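Local coordinates for protein integrase (Bovine immunodeficiency virus, PDB 3KKS) that probably catalyses insertion of viral DNA into host DNA through its RNase H-like core domain, as retroviral integrases do, at residues L4-N9 and G93-A98. Numbering follows the deposited sequence.
Sequences LWQMDN and GVVERA
Val95 of helix 89-109 sets its methyl CG2 against Gln6 on the central strand 4-12, lying 4.0 Å from the amide nitrogen NE2 and 4.1 Å from CB. The two side chains run at about a right angle to each other, so the methyl touches the glutamine at its base and at its end. Gln6 suits its place because its long, flexible chain, with CG anti to the backbone N (chi1 173°) and extended beyond it, lets one methyl rest against both CB and the amide. Val95 suits its own because a short, branched side chain offers one methyl to each of two strand residues: CG2 faces Gln6, while CG1 turns toward Asp8, 4.4 Å from OD2, a looser approach. No hydrogen bond joins the segments, and OE1 of Gln6 is buried without a partner in the model; Ile85 also packs on both Gln6 and Asp8.

Beyond this van der Waals contact of methyls with an amide and a carboxylate, the interface opens outward. Exposed Glu96 does not touch strand 4-9; its carboxylate lies on the open side, its OE2 hydrogen-bonded to Gln92 NE2 and 7.3 Å from Asp8 OD2. OD1 of Asp8 lies close to OD2 of Asp60. With 35 residues between Asp60 and Glu96, these three acids fit the D,D-35-E pattern and are probably the catalytic triad of the RNase H-like integrase core.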
# COMPACT_ATOMS: atom_id res chain seq x y z
N LEU A 4 9.78 -2.55 3.91
CA LEU A 4 8.78 -2.41 4.95
C LEU A 4 7.58 -1.72 4.29
O LEU A 4 7.72 -0.67 3.67
CB LEU A 4 9.30 -1.55 6.11
CG LEU A 4 8.41 -1.37 7.35
CD1 LEU A 4 9.16 -0.54 8.37
CD2 LEU A 4 7.11 -0.70 7.00
N TRP A 5 6.41 -2.32 4.43
CA TRP A 5 5.20 -1.74 3.87
C TRP A 5 4.23 -1.42 4.98
O TRP A 5 4.07 -2.21 5.90
CB TRP A 5 4.52 -2.71 2.91
CG TRP A 5 5.31 -3.12 1.71
CD1 TRP A 5 6.41 -3.91 1.69
CD2 TRP A 5 5.02 -2.79 0.34
NE1 TRP A 5 6.83 -4.11 0.39
CE2 TRP A 5 5.99 -3.43 -0.45
CE3 TRP A 5 4.03 -2.01 -0.28
CZ2 TRP A 5 6.00 -3.33 -1.85
CZ3 TRP A 5 4.04 -1.91 -1.67
CH2 TRP A 5 5.02 -2.57 -2.44
N GLN A 6 3.59 -0.25 4.90
CA GLN A 6 2.59 0.11 5.89
C GLN A 6 1.24 0.11 5.20
O GLN A 6 1.07 0.70 4.13
CB GLN A 6 2.85 1.49 6.49
CG GLN A 6 1.71 1.94 7.40
CD GLN A 6 2.10 3.05 8.34
OE1 GLN A 6 1.23 3.72 8.91
NE2 GLN A 6 3.41 3.24 8.54
N MET A 7 0.27 -0.54 5.83
CA MET A 7 -1.06 -0.65 5.27
C MET A 7 -2.11 0.03 6.11
O MET A 7 -1.99 0.13 7.33
CB MET A 7 -1.42 -2.12 5.10
CG MET A 7 -1.28 -2.92 6.38
SD MET A 7 -1.72 -4.67 6.16
CE MET A 7 -1.35 -5.28 7.85
N ASP A 8 -3.16 0.48 5.44
CA ASP A 8 -4.28 1.15 6.08
C ASP A 8 -5.48 1.01 5.16
O ASP A 8 -5.34 0.79 3.95
CB ASP A 8 -3.99 2.65 6.28
CG ASP A 8 -2.98 2.91 7.38
OD1 ASP A 8 -3.30 2.60 8.56
OD2 ASP A 8 -1.88 3.43 7.07
N ASN A 9 -6.66 1.12 5.74
CA ASN A 9 -7.89 1.06 4.98
C ASN A 9 -8.36 2.50 4.89
O ASN A 9 -8.23 3.25 5.85
CB ASN A 9 -8.94 0.22 5.70
CG ASN A 9 -8.62 -1.24 5.67
OD1 ASN A 9 -8.28 -1.78 4.62
ND2 ASN A 9 -8.72 -1.90 6.81
N GLY A 93 5.85 10.25 7.06
CA GLY A 93 5.77 11.35 6.11
C GLY A 93 5.40 10.81 4.74
O GLY A 93 4.42 11.23 4.13
N VAL A 94 6.19 9.86 4.25
CA VAL A 94 5.96 9.23 2.96
C VAL A 94 4.53 8.69 2.83
O VAL A 94 3.84 8.95 1.84
CB VAL A 94 6.97 8.08 2.73
CG1 VAL A 94 6.74 7.42 1.37
CG2 VAL A 94 8.40 8.60 2.82
N VAL A 95 4.08 7.96 3.84
CA VAL A 95 2.75 7.37 3.85
C VAL A 95 1.60 8.37 3.78
O VAL A 95 0.62 8.15 3.06
CB VAL A 95 2.54 6.49 5.12
CG1 VAL A 95 1.11 5.99 5.20
CG2 VAL A 95 3.50 5.32 5.08
N GLU A 96 1.71 9.46 4.54
CA GLU A 96 0.69 10.49 4.57
C GLU A 96 0.56 11.14 3.20
O GLU A 96 -0.54 11.31 2.67
CB GLU A 96 1.05 11.57 5.59
CG GLU A 96 1.19 11.07 7.02
CD GLU A 96 -0.14 10.70 7.63
OE1 GLU A 96 -1.17 10.82 6.93
OE2 GLU A 96 -0.15 10.30 8.82
N ARG A 97 1.70 11.52 2.63
CA ARG A 97 1.71 12.15 1.31
C ARG A 97 1.13 11.23 0.24
O ARG A 97 0.38 11.67 -0.63
CB ARG A 97 3.13 12.56 0.94
CG ARG A 97 3.24 13.19 -0.44
CD ARG A 97 4.66 13.67 -0.74
NE ARG A 97 5.66 12.62 -0.54
CZ ARG A 97 6.61 12.30 -1.42
NH1 ARG A 97 7.46 11.33 -1.14
NH2 ARG A 97 6.70 12.94 -2.58
N ALA A 98 1.47 9.94 0.30
CA ALA A 98 0.97 8.98 -0.68
C ALA A 98 -0.55 8.88 -0.66
O ALA A 98 -1.19 8.85 -1.70
CB ALA A 98 1.59 7.60 -0.43